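Side-chain contacts in nicotinate phosphoribosyltransferase (Porphyromonas gingivalis, PDB 2IM5), which probably catalyses the ATP-dependent synthesis of nicotinate ribonucleotide from nicotinate and phosphoribosyl diphosphate, a step in NAD biosynthesis: residues D11-T16 with P212-Q217; G103-R108 with A125-L130; L118-I123 with V348-K353; W352-T357 with H363-L368. All blocks are in the same frame, centred on the assembly; numbering follows the deposited sequence.

Interaction 1 of 4, residues D11-T16 with P212-Q217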
# COMPACT_ATOMS: atom_id res chain seq x y z
N ASP A 11 -7.34 2.01 0.64
CA ASP A 11 -6.18 2.81 0.28
C ASP A 11 -6.27 3.41 -1.11
O ASP A 11 -6.84 2.81 -2.02
CB ASP A 11 -4.90 1.99 0.39
CG ASP A 11 -4.46 1.79 1.82
OD1 ASP A 11 -4.35 2.80 2.55
OD2 ASP A 11 -4.23 0.63 2.22
N LEU A 12 -5.71 4.61 -1.27
CA LEU A 12 -5.72 5.29 -2.55
C LEU A 12 -5.16 4.42 -3.67
O LEU A 12 -5.73 4.35 -4.76
CB LEU A 12 -4.90 6.58 -2.46
CG LEU A 12 -4.65 7.26 -3.81
CD1 LEU A 12 -5.97 7.77 -4.38
CD2 LEU A 12 -3.66 8.42 -3.63
N TYR A 13 -4.05 3.74 -3.40
CA TYR A 13 -3.42 2.94 -4.44
C TYR A 13 -4.30 1.83 -5.01
O TYR A 13 -4.06 1.36 -6.12
CB TYR A 13 -2.08 2.37 -3.94
CG TYR A 13 -2.16 1.18 -3.02
CD1 TYR A 13 -2.29 -0.12 -3.52
CD2 TYR A 13 -2.06 1.34 -1.63
CE1 TYR A 13 -2.30 -1.22 -2.68
CE2 TYR A 13 -2.08 0.24 -0.77
CZ TYR A 13 -2.20 -1.04 -1.30
OH TYR A 13 -2.20 -2.14 -0.46
N LYS A 14 -5.32 1.41 -4.26
CA LYS A 14 -6.22 0.38 -4.76
C LYS A 14 -7.00 0.93 -5.95
O LYS A 14 -7.23 0.23 -6.93
CB LYS A 14 -7.17 -0.09 -3.65
CG LYS A 14 -6.46 -0.71 -2.43
CD LYS A 14 -6.11 -2.20 -2.60
CE LYS A 14 -5.13 -2.46 -3.74
NZ LYS A 14 -4.64 -3.88 -3.76
N PHE A 15 -7.39 2.21 -5.87
CA PHE A 15 -8.13 2.83 -6.96
C PHE A 15 -7.23 3.22 -8.13
O PHE A 15 -7.59 3.01 -9.29
CB PHE A 15 -8.89 4.08 -6.49
CG PHE A 15 -10.02 3.79 -5.55
CD1 PHE A 15 -10.90 2.74 -5.80
CD2 PHE A 15 -10.24 4.58 -4.43
CE1 PHE A 15 -11.97 2.49 -4.95
CE2 PHE A 15 -11.31 4.34 -3.58
CZ PHE A 15 -12.18 3.29 -3.84
N THR A 16 -6.06 3.79 -7.84
CA THR A 16 -5.16 4.19 -8.91
C THR A 16 -4.63 2.99 -9.68
O THR A 16 -4.49 3.03 -10.91
CB THR A 16 -3.97 5.05 -8.38
OG1 THR A 16 -3.23 4.29 -7.42
CG2 THR A 16 -4.49 6.32 -7.74
N PRO A 212 1.62 0.58 -6.06
CA PRO A 212 2.10 -0.50 -5.18
C PRO A 212 3.05 -1.47 -5.86
O PRO A 212 3.29 -1.39 -7.07
CB PRO A 212 0.81 -1.17 -4.77
CG PRO A 212 0.08 -1.18 -6.11
CD PRO A 212 0.33 0.22 -6.67
N HIS A 213 3.57 -2.41 -5.06
CA HIS A 213 4.48 -3.44 -5.56
C HIS A 213 3.76 -4.35 -6.55
O HIS A 213 4.38 -4.80 -7.51
CB HIS A 213 5.01 -4.30 -4.41
CG HIS A 213 5.98 -3.61 -3.52
ND1 HIS A 213 7.25 -3.24 -3.93
CD2 HIS A 213 5.88 -3.21 -2.23
CE1 HIS A 213 7.88 -2.65 -2.94
NE2 HIS A 213 7.08 -2.62 -1.89
N GLU A 214 2.47 -4.62 -6.32
CA GLU A 214 1.72 -5.52 -7.20
C GLU A 214 1.75 -5.07 -8.66
O GLU A 214 1.76 -5.90 -9.57
CB GLU A 214 0.26 -5.68 -6.73
CG GLU A 214 -0.57 -4.41 -6.76
CD GLU A 214 -2.05 -4.65 -6.47
OE1 GLU A 214 -2.77 -5.15 -7.36
OE2 GLU A 214 -2.48 -4.34 -5.34
N TRP A 215 1.78 -3.76 -8.88
CA TRP A 215 1.82 -3.21 -10.23
C TRP A 215 3.09 -3.66 -10.93
O TRP A 215 3.05 -4.14 -12.05
CB TRP A 215 1.74 -1.68 -10.19
CG TRP A 215 1.85 -1.00 -11.53
CD1 TRP A 215 2.85 -0.18 -11.95
CD2 TRP A 215 0.90 -1.07 -12.61
NE1 TRP A 215 2.59 0.27 -13.22
CE2 TRP A 215 1.40 -0.25 -13.65
CE3 TRP A 215 -0.32 -1.73 -12.80
CZ2 TRP A 215 0.72 -0.08 -14.86
CZ3 TRP A 215 -1.00 -1.56 -14.01
CH2 TRP A 215 -0.48 -0.74 -15.02
N ILE A 216 4.22 -3.53 -10.24
CA ILE A 216 5.51 -3.94 -10.81
C ILE A 216 5.56 -5.47 -10.94
O ILE A 216 6.01 -6.00 -11.94
CB ILE A 216 6.69 -3.52 -9.92
CG1 ILE A 216 6.60 -2.03 -9.56
CG2 ILE A 216 8.00 -3.81 -10.63
CD1 ILE A 216 6.65 -1.13 -10.73
N GLN A 217 5.10 -6.15 -9.89
CA GLN A 217 5.10 -7.61 -9.87
C GLN A 217 4.27 -8.20 -11.01
O GLN A 217 4.63 -9.22 -11.59
CB GLN A 217 4.54 -8.09 -8.54
CG GLN A 217 5.46 -7.84 -7.37
CD GLN A 217 4.84 -8.31 -6.06
OE1 GLN A 217 3.96 -7.65 -5.51
NE2 GLN A 217 5.28 -9.47 -5.58
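Two side chains from facing helices, Tyr13 and Glu214, set CG between the backbone N and the carbonyl carbon, at chi1 78° and 63°, and these choices carry them across the gap. Beyond CG the glutamate chain is extended, while Lys14, whose CB starts away from the other helix, bends at chi2 and chi3 until its ammonium group comes round to meet it. Lys14 NZ donates to Glu214 OE2 at 2.7 Å in a salt bridge that uses the syn lone pair of the carboxylate oxygen; the two chains meet at about a right angle. The contact ties helix 12-24, in the N-terminal domain, to helix 213-223, in the NAPRTase family region related to TIM barrels; His213, predicted to become a phosphohistidine, is unmodified here. Pro212 lays its ring obliquely against Tyr13, with CB of the proline 3.5 Å from CD1 of the tyrosine. Glu214 OE2 lies near the plane of the tyrosine ring, at its edge, 4.1 Å from Tyr13 CE1. On one face of that ring sits Lys14 CG. Tyr13 OH is hydrogen-bonded to Glu120 OE1, which also forms a salt bridge with Lys14 NZ; this nitrogen is hydrogen-bonded to Thr117 O as well. Tyr21 and Thr117 hold Glu214 OE1.

Interaction 2 of 4, residues G103-R108 with A125-L130; sequences GHLDIR and AVISEL
Ile127 and Ile107 reach for each other tip to tip, helix against strand, and their CD1 methyls come to 3.2 Å, a tight approach that is probably in part coordinate error at this resolution. The same Ile127 CD1 also meets Leu105 CD2 at 4.1 Å, again end to end, so one methyl from the helix faces two side chains that point the same way from alternate positions of the strand. Both isoleucines carry CG1 anti to the carbonyl carbon with an extended chi2 (172° in Ile107, 176° in Ile127), which pushes each CD1 out to full length and spans a backbone gap of 10.1 Å between the CA atoms of Leu105 and Ile127. Phe34 of strand 29-36 touches all three side chains in this layer between the antiparallel sheet and helix 120-134. Polar contacts belong to the strand's other face. There Arg108 holds Asp106 side-on in a salt bridge made by two nitrogens, NE to OD1 at 3.2 Å and NH2 to OD2 at 3.3 Å, each oxygen using its syn lone pair; the NH2 bond lies in the guanidinium plane, whereas OD1 is tilted from it. Charge is thus kept off the helix-facing side, and the sheet and helix are joined here purely by apolar contact between branch ends.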
# COMPACT_ATOMS: atom_id res chain seq x y z
N GLY A 103 -3.96 -25.35 10.57
CA GLY A 103 -4.78 -24.58 11.49
C GLY A 103 -4.61 -23.07 11.34
O GLY A 103 -4.95 -22.30 12.24
N HIS A 104 -4.08 -22.65 10.20
CA HIS A 104 -3.85 -21.24 9.93
C HIS A 104 -4.94 -20.65 9.06
O HIS A 104 -5.57 -21.35 8.26
CB HIS A 104 -2.49 -21.08 9.25
CG HIS A 104 -1.34 -21.58 10.08
ND1 HIS A 104 -0.18 -22.06 9.52
CD2 HIS A 104 -1.18 -21.66 11.42
CE1 HIS A 104 0.65 -22.42 10.48
NE2 HIS A 104 0.07 -22.18 11.64
N LEU A 105 -5.18 -19.35 9.21
CA LEU A 105 -6.20 -18.68 8.42
C LEU A 105 -5.72 -18.51 6.98
O LEU A 105 -4.66 -17.96 6.74
CB LEU A 105 -6.51 -17.30 9.03
CG LEU A 105 -7.57 -16.45 8.32
CD1 LEU A 105 -8.89 -17.20 8.23
CD2 LEU A 105 -7.74 -15.15 9.09
N ASP A 106 -6.52 -19.01 6.04
CA ASP A 106 -6.19 -18.93 4.62
C ASP A 106 -7.30 -18.19 3.87
O ASP A 106 -8.47 -18.55 3.97
CB ASP A 106 -6.03 -20.33 4.03
CG ASP A 106 -5.62 -20.32 2.56
OD1 ASP A 106 -6.43 -19.88 1.70
OD2 ASP A 106 -4.48 -20.75 2.25
N ILE A 107 -6.92 -17.16 3.12
CA ILE A 107 -7.90 -16.39 2.35
C ILE A 107 -7.38 -16.09 0.95
O ILE A 107 -6.25 -15.62 0.77
CB ILE A 107 -8.23 -15.06 3.04
CG1 ILE A 107 -8.70 -15.32 4.47
CG2 ILE A 107 -9.32 -14.34 2.26
CD1 ILE A 107 -8.87 -14.07 5.27
N ARG A 108 -8.21 -16.36 -0.05
CA ARG A 108 -7.82 -16.11 -1.42
C ARG A 108 -8.92 -15.42 -2.21
O ARG A 108 -10.08 -15.82 -2.16
CB ARG A 108 -7.46 -17.43 -2.11
CG ARG A 108 -6.51 -18.26 -1.27
CD ARG A 108 -5.90 -19.41 -2.02
NE ARG A 108 -4.98 -20.12 -1.15
CZ ARG A 108 -4.11 -21.04 -1.56
NH1 ARG A 108 -4.03 -21.36 -2.84
NH2 ARG A 108 -3.31 -21.63 -0.68
N ALA A 125 -8.11 -4.97 6.90
CA ALA A 125 -8.64 -4.09 7.94
C ALA A 125 -9.74 -4.82 8.71
O ALA A 125 -9.87 -4.65 9.92
CB ALA A 125 -9.21 -2.82 7.33
N VAL A 126 -10.53 -5.62 8.00
CA VAL A 126 -11.61 -6.38 8.63
C VAL A 126 -11.04 -7.44 9.56
O VAL A 126 -11.51 -7.59 10.69
CB VAL A 126 -12.50 -7.05 7.57
CG1 VAL A 126 -13.35 -8.16 8.21
CG2 VAL A 126 -13.40 -6.02 6.93
N ILE A 127 -10.05 -8.18 9.08
CA ILE A 127 -9.43 -9.22 9.89
C ILE A 127 -8.82 -8.62 11.15
O ILE A 127 -8.98 -9.15 12.25
CB ILE A 127 -8.34 -9.97 9.10
CG1 ILE A 127 -9.01 -10.85 8.04
CG2 ILE A 127 -7.47 -10.80 10.03
CD1 ILE A 127 -8.03 -11.56 7.15
N SER A 128 -8.13 -7.50 10.99
CA SER A 128 -7.50 -6.84 12.12
C SER A 128 -8.54 -6.41 13.16
O SER A 128 -8.41 -6.73 14.34
CB SER A 128 -6.70 -5.62 11.64
OG SER A 128 -6.04 -4.99 12.72
N GLU A 129 -9.57 -5.69 12.73
CA GLU A 129 -10.59 -5.23 13.66
C GLU A 129 -11.33 -6.40 14.32
O GLU A 129 -11.56 -6.38 15.52
CB GLU A 129 -11.58 -4.29 12.96
CG GLU A 129 -12.65 -3.73 13.89
CD GLU A 129 -13.26 -2.42 13.40
OE1 GLU A 129 -14.25 -1.96 14.02
OE2 GLU A 129 -12.75 -1.84 12.41
N LEU A 130 -11.71 -7.40 13.52
CA LEU A 130 -12.40 -8.58 14.04
C LEU A 130 -11.56 -9.28 15.08
O LEU A 130 -12.08 -9.75 16.08
CB LEU A 130 -12.70 -9.59 12.93
CG LEU A 130 -13.92 -9.43 12.04
CD1 LEU A 130 -13.97 -10.62 11.07
CD2 LEU A 130 -15.20 -9.39 12.88

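Interaction 3 of 4, residues L118-I123 with V348-K353; sequences LWETPI and VMKLWK
Ile123 and Met349 make the close-packed half of this contact. The methionine chain is extended throughout, CG anti to the backbone N at chi1 -162°, and it runs obliquely across the isoleucine: Met349 SD lies 3.9 Å from Ile123 CG2, and its CE methyl 4.0 Å from Ile123 CD1. One turn earlier, Glu120 slides past Met349 in the opposite direction, its CG 3.4 Å from Met349 O and 3.9 Å from Met349 CB. The polar side is looser and relies on water. Glu120 OE2 and Lys350 NZ stand 4.2 Å apart, beyond a salt bridge, and a single water fills the role of go-between: it donates to Glu120 OE2 at 2.8 Å and accepts from Lys350 NZ and from the backbone N of Met349, so the carboxylate is tied to the strand indirectly. Arg168 forms a salt bridge with the same OE2, and with OE1 held by Tyr13 and Lys14 of helix 12-24, several donors grip the carboxylate. The start of helix 120-134 thus lies over strand 347-355, with Met349 also resting on Ile107 and Ala109 of strand 105-110 and helix 12-24 packed against Thr121.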
# COMPACT_ATOMS: atom_id res chain seq x y z
N LEU A 118 -9.15 -4.76 -5.39
CA LEU A 118 -9.88 -3.93 -4.42
C LEU A 118 -10.19 -4.63 -3.08
O LEU A 118 -10.53 -3.96 -2.11
CB LEU A 118 -11.19 -3.43 -5.05
CG LEU A 118 -11.02 -2.68 -6.38
CD1 LEU A 118 -12.40 -2.28 -6.92
CD2 LEU A 118 -10.15 -1.44 -6.19
N TRP A 119 -10.07 -5.95 -3.03
CA TRP A 119 -10.33 -6.71 -1.81
C TRP A 119 -9.24 -6.58 -0.74
O TRP A 119 -9.54 -6.57 0.46
CB TRP A 119 -10.48 -8.21 -2.10
CG TRP A 119 -11.78 -8.65 -2.72
CD1 TRP A 119 -11.95 -9.17 -3.97
CD2 TRP A 119 -13.06 -8.68 -2.09
NE1 TRP A 119 -13.26 -9.53 -4.15
CE2 TRP A 119 -13.97 -9.24 -3.02
CE3 TRP A 119 -13.54 -8.30 -0.82
CZ2 TRP A 119 -15.33 -9.43 -2.73
CZ3 TRP A 119 -14.89 -8.48 -0.53
CH2 TRP A 119 -15.77 -9.04 -1.48
N GLU A 120 -7.98 -6.47 -1.16
CA GLU A 120 -6.85 -6.43 -0.24
C GLU A 120 -6.96 -5.63 1.06
O GLU A 120 -6.98 -6.21 2.15
CB GLU A 120 -5.57 -5.97 -0.95
CG GLU A 120 -4.33 -6.16 -0.07
CD GLU A 120 -3.19 -5.20 -0.41
OE1 GLU A 120 -3.33 -4.44 -1.39
OE2 GLU A 120 -2.16 -5.20 0.30
N THR A 121 -7.00 -4.30 0.94
CA THR A 121 -7.05 -3.44 2.11
C THR A 121 -8.27 -3.66 3.00
O THR A 121 -8.13 -3.78 4.22
CB THR A 121 -6.95 -1.94 1.70
OG1 THR A 121 -5.65 -1.69 1.16
CG2 THR A 121 -7.16 -1.04 2.90
N PRO A 122 -9.49 -3.71 2.42
CA PRO A 122 -10.68 -3.92 3.25
C PRO A 122 -10.61 -5.24 4.04
O PRO A 122 -10.90 -5.27 5.23
CB PRO A 122 -11.81 -3.93 2.22
CG PRO A 122 -11.29 -3.03 1.14
CD PRO A 122 -9.86 -3.46 1.02
N ILE A 123 -10.21 -6.31 3.37
CA ILE A 123 -10.11 -7.61 4.03
C ILE A 123 -9.10 -7.60 5.18
O ILE A 123 -9.38 -8.14 6.25
CB ILE A 123 -9.74 -8.74 3.03
CG1 ILE A 123 -10.95 -9.01 2.12
CG2 ILE A 123 -9.34 -10.01 3.78
CD1 ILE A 123 -10.75 -10.16 1.13
N VAL A 348 -0.52 -9.83 5.74
CA VAL A 348 -0.45 -9.24 4.41
C VAL A 348 -1.34 -10.07 3.48
O VAL A 348 -1.76 -11.17 3.82
CB VAL A 348 0.99 -9.24 3.82
CG1 VAL A 348 1.89 -8.34 4.66
CG2 VAL A 348 1.56 -10.66 3.77
N MET A 349 -1.65 -9.50 2.32
CA MET A 349 -2.44 -10.20 1.31
C MET A 349 -1.82 -9.75 -0.00
O MET A 349 -2.05 -8.63 -0.46
CB MET A 349 -3.92 -9.79 1.40
CG MET A 349 -4.85 -10.78 0.69
SD MET A 349 -6.59 -10.58 1.05
CE MET A 349 -7.27 -11.91 0.04
N LYS A 350 -1.00 -10.63 -0.58
CA LYS A 350 -0.29 -10.30 -1.81
C LYS A 350 -0.73 -11.00 -3.08
O LYS A 350 -1.30 -12.09 -3.05
CB LYS A 350 1.20 -10.57 -1.61
CG LYS A 350 1.81 -9.87 -0.41
CD LYS A 350 1.59 -8.37 -0.47
CE LYS A 350 2.24 -7.66 0.71
NZ LYS A 350 1.88 -6.21 0.75
N LEU A 351 -0.45 -10.35 -4.21
CA LEU A 351 -0.76 -10.92 -5.52
C LEU A 351 0.20 -12.09 -5.63
O LEU A 351 1.41 -11.91 -5.64
CB LEU A 351 -0.47 -9.90 -6.63
CG LEU A 351 -0.73 -10.41 -8.05
CD1 LEU A 351 -2.20 -10.82 -8.17
CD2 LEU A 351 -0.37 -9.33 -9.07
N TRP A 352 -0.35 -13.29 -5.70
CA TRP A 352 0.46 -14.50 -5.77
C TRP A 352 0.72 -15.00 -7.19
O TRP A 352 1.77 -15.58 -7.47
CB TRP A 352 -0.20 -15.61 -4.96
CG TRP A 352 0.70 -16.76 -4.70
CD1 TRP A 352 0.73 -17.95 -5.36
CD2 TRP A 352 1.75 -16.82 -3.72
NE1 TRP A 352 1.74 -18.75 -4.87
CE2 TRP A 352 2.38 -18.08 -3.86
CE3 TRP A 352 2.21 -15.92 -2.75
CZ2 TRP A 352 3.45 -18.46 -3.05
CZ3 TRP A 352 3.28 -16.31 -1.95
CH2 TRP A 352 3.89 -17.57 -2.10
N LYS A 353 -0.24 -14.79 -8.08
CA LYS A 353 -0.11 -15.21 -9.47
C LYS A 353 -1.11 -14.45 -10.33
O LYS A 353 -2.09 -13.90 -9.82
CB LYS A 353 -0.33 -16.72 -9.60
CG LYS A 353 -1.72 -17.18 -9.23
CD LYS A 353 -1.86 -18.68 -9.43
CE LYS A 353 -3.29 -19.13 -9.16
NZ LYS A 353 -3.45 -20.60 -9.32
O HOH W 1 -0.64 -6.78 2.07

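Interaction 4 of 4, residues W352-T357 with H363-L368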
# COMPACT_ATOMS: atom_id res chain seq x y z
N TRP A 352 -0.35 -13.29 -5.70
CA TRP A 352 0.46 -14.50 -5.77
C TRP A 352 0.72 -15.00 -7.19
O TRP A 352 1.77 -15.58 -7.47
CB TRP A 352 -0.20 -15.61 -4.96
CG TRP A 352 0.70 -16.76 -4.70
CD1 TRP A 352 0.73 -17.95 -5.36
CD2 TRP A 352 1.75 -16.82 -3.72
NE1 TRP A 352 1.74 -18.75 -4.87
CE2 TRP A 352 2.38 -18.08 -3.86
CE3 TRP A 352 2.21 -15.92 -2.75
CZ2 TRP A 352 3.45 -18.46 -3.05
CZ3 TRP A 352 3.28 -16.31 -1.95
CH2 TRP A 352 3.89 -17.57 -2.10
N LYS A 353 -0.24 -14.79 -8.08
CA LYS A 353 -0.11 -15.21 -9.47
C LYS A 353 -1.11 -14.45 -10.33
O LYS A 353 -2.09 -13.90 -9.82
CB LYS A 353 -0.33 -16.72 -9.60
CG LYS A 353 -1.72 -17.18 -9.23
CD LYS A 353 -1.86 -18.68 -9.43
CE LYS A 353 -3.29 -19.13 -9.16
NZ LYS A 353 -3.45 -20.60 -9.32
N CYS A 354 -0.85 -14.42 -11.63
CA CYS A 354 -1.71 -13.70 -12.56
C CYS A 354 -1.57 -14.25 -13.97
O CYS A 354 -0.71 -15.10 -14.25
CB CYS A 354 -1.33 -12.22 -12.57
SG CYS A 354 0.41 -11.93 -12.99
N LYS A 355 -2.42 -13.75 -14.85
CA LYS A 355 -2.41 -14.13 -16.26
C LYS A 355 -2.93 -12.93 -17.04
O LYS A 355 -3.68 -12.12 -16.50
CB LYS A 355 -3.28 -15.37 -16.49
CG LYS A 355 -4.69 -15.24 -15.99
CD LYS A 355 -5.55 -16.41 -16.45
CE LYS A 355 -5.02 -17.74 -15.96
NZ LYS A 355 -5.89 -18.86 -16.45
N MET A 356 -2.53 -12.82 -18.31
CA MET A 356 -2.94 -11.71 -19.16
C MET A 356 -4.41 -11.78 -19.58
O MET A 356 -5.09 -10.76 -19.70
CB MET A 356 -2.05 -11.66 -20.40
CG MET A 356 -2.22 -10.38 -21.21
SD MET A 356 -1.65 -8.93 -20.29
CE MET A 356 -0.23 -8.50 -21.28
N THR A 357 -4.90 -12.99 -19.83
CA THR A 357 -6.28 -13.19 -20.24
C THR A 357 -6.72 -14.53 -19.68
O THR A 357 -5.91 -15.28 -19.14
CB THR A 357 -6.43 -13.25 -21.79
OG1 THR A 357 -5.78 -14.42 -22.28
CG2 THR A 357 -5.80 -12.04 -22.45
N HIS A 363 1.02 -17.23 -14.03
CA HIS A 363 2.41 -16.87 -13.84
C HIS A 363 2.55 -16.40 -12.40
O HIS A 363 1.81 -15.53 -11.94
CB HIS A 363 2.80 -15.73 -14.79
CG HIS A 363 2.62 -16.07 -16.24
ND1 HIS A 363 3.47 -16.92 -16.91
CD2 HIS A 363 1.67 -15.71 -17.13
CE1 HIS A 363 3.05 -17.07 -18.16
NE2 HIS A 363 1.96 -16.34 -18.31
N TYR A 364 3.50 -16.99 -11.67
CA TYR A 364 3.73 -16.61 -10.28
C TYR A 364 4.41 -15.26 -10.17
O TYR A 364 5.24 -14.91 -11.00
CB TYR A 364 4.60 -17.65 -9.57
CG TYR A 364 3.88 -18.94 -9.30
CD1 TYR A 364 2.67 -18.95 -8.60
CD2 TYR A 364 4.41 -20.16 -9.73
CE1 TYR A 364 2.00 -20.14 -8.34
CE2 TYR A 364 3.74 -21.36 -9.47
CZ TYR A 364 2.53 -21.34 -8.78
OH TYR A 364 1.86 -22.52 -8.53
N CYS A 365 4.04 -14.51 -9.13
CA CYS A 365 4.62 -13.20 -8.87
C CYS A 365 5.57 -13.31 -7.68
O CYS A 365 5.31 -14.06 -6.74
CB CYS A 365 3.53 -12.18 -8.53
SG CYS A 365 2.31 -11.87 -9.84
N VAL A 366 6.67 -12.57 -7.72
CA VAL A 366 7.61 -12.60 -6.62
C VAL A 366 8.03 -11.18 -6.27
O VAL A 366 7.80 -10.24 -7.04
CB VAL A 366 8.88 -13.43 -6.95
CG1 VAL A 366 8.49 -14.83 -7.36
CG2 VAL A 366 9.67 -12.76 -8.05
N LYS A 367 8.63 -11.04 -5.10
CA LYS A 367 9.12 -9.75 -4.62
C LYS A 367 10.41 -10.05 -3.87
O LYS A 367 10.45 -10.97 -3.06
CB LYS A 367 8.11 -9.11 -3.67
CG LYS A 367 8.62 -7.81 -3.06
CD LYS A 367 7.65 -7.27 -2.04
CE LYS A 367 8.31 -6.19 -1.20
NZ LYS A 367 7.42 -5.75 -0.09
N LEU A 368 11.46 -9.29 -4.15
CA LEU A 368 12.74 -9.52 -3.51
C LEU A 368 13.10 -8.60 -2.34
O LEU A 368 13.68 -9.06 -1.35
CB LEU A 368 13.84 -9.48 -4.56
CG LEU A 368 13.67 -10.43 -5.75
CD1 LEU A 368 14.87 -10.32 -6.68
CD2 LEU A 368 13.51 -11.87 -5.26
O HOH W 2 4.34 -16.54 -6.08
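Cys354 and His363 form a hydrogen-bonded antiparallel pair in the beta hairpin of strands 347-355 and 363-364, at the edge of a five-stranded sheet. Cys354 N donates to His363 O at 2.9 Å, and His363 N returns the bond to Cys354 O at 2.8 Å. Next along, Lys353 and Tyr364 are a non-hydrogen-bonded pair, their CA atoms only 4.2 Å apart, with Lys353 CB against Tyr364 CD1. A third backbone bond follows, Cys365 N to Trp352 O, nearly straight at 172°, although the donor stands 49° out of the carbonyl plane.

Cys354 and His363 lie on one face of the sheet, Lys353 and Tyr364 on the other. Cys354 and Cys365 bring their sulfurs to 3.7 Å, a contact without a disulfide; SG of Cys354 lies between its backbone N and carbonyl carbon, toward Cys365 SG. Near Lys353 and Tyr364, the tyrosine ring and the indole of Trp352 approach obliquely, planes 73° apart, with Trp352 NE1 3.7 Å from Tyr364 CE1.

Further out, Arg33 makes a cation-pi contact with Trp352, and Asp360 accepts a bond from His363 NE2. Trp352 and Lys353 both face Glu31 of strand 29-36, a classic beta bulge. Cys354 also leans on Phe218 of helix 213-223, and helix 379-389 touches Tyr364. One water donates to Trp352 O and, at 2.7 Å, to Cys365 O, while its oxygen sits above one face of the indole, over the centre.

How the interactions relate
From the N terminus, residues 11-16 open a long loop, which interaction 1 closes some 196 residues later at 212-217. Interaction 2 is nested inside it, a short return from strand 105-110 to helix 120-134. Interaction 3 starts from 118-123, between the segments of interaction 2 and within the loop of interaction 1, and closes at 348-353, so it crosses both. Interaction 4 begins on the strand where interaction 3 ends and closes the short hairpin of strands 347-355 and 363-364. Interactions 2, 3 and 4 all reach the antiparallel sheet; interaction 1 joins two helices, meeting interaction 3 at Glu120 and interaction 4 through Gln217 and Val366.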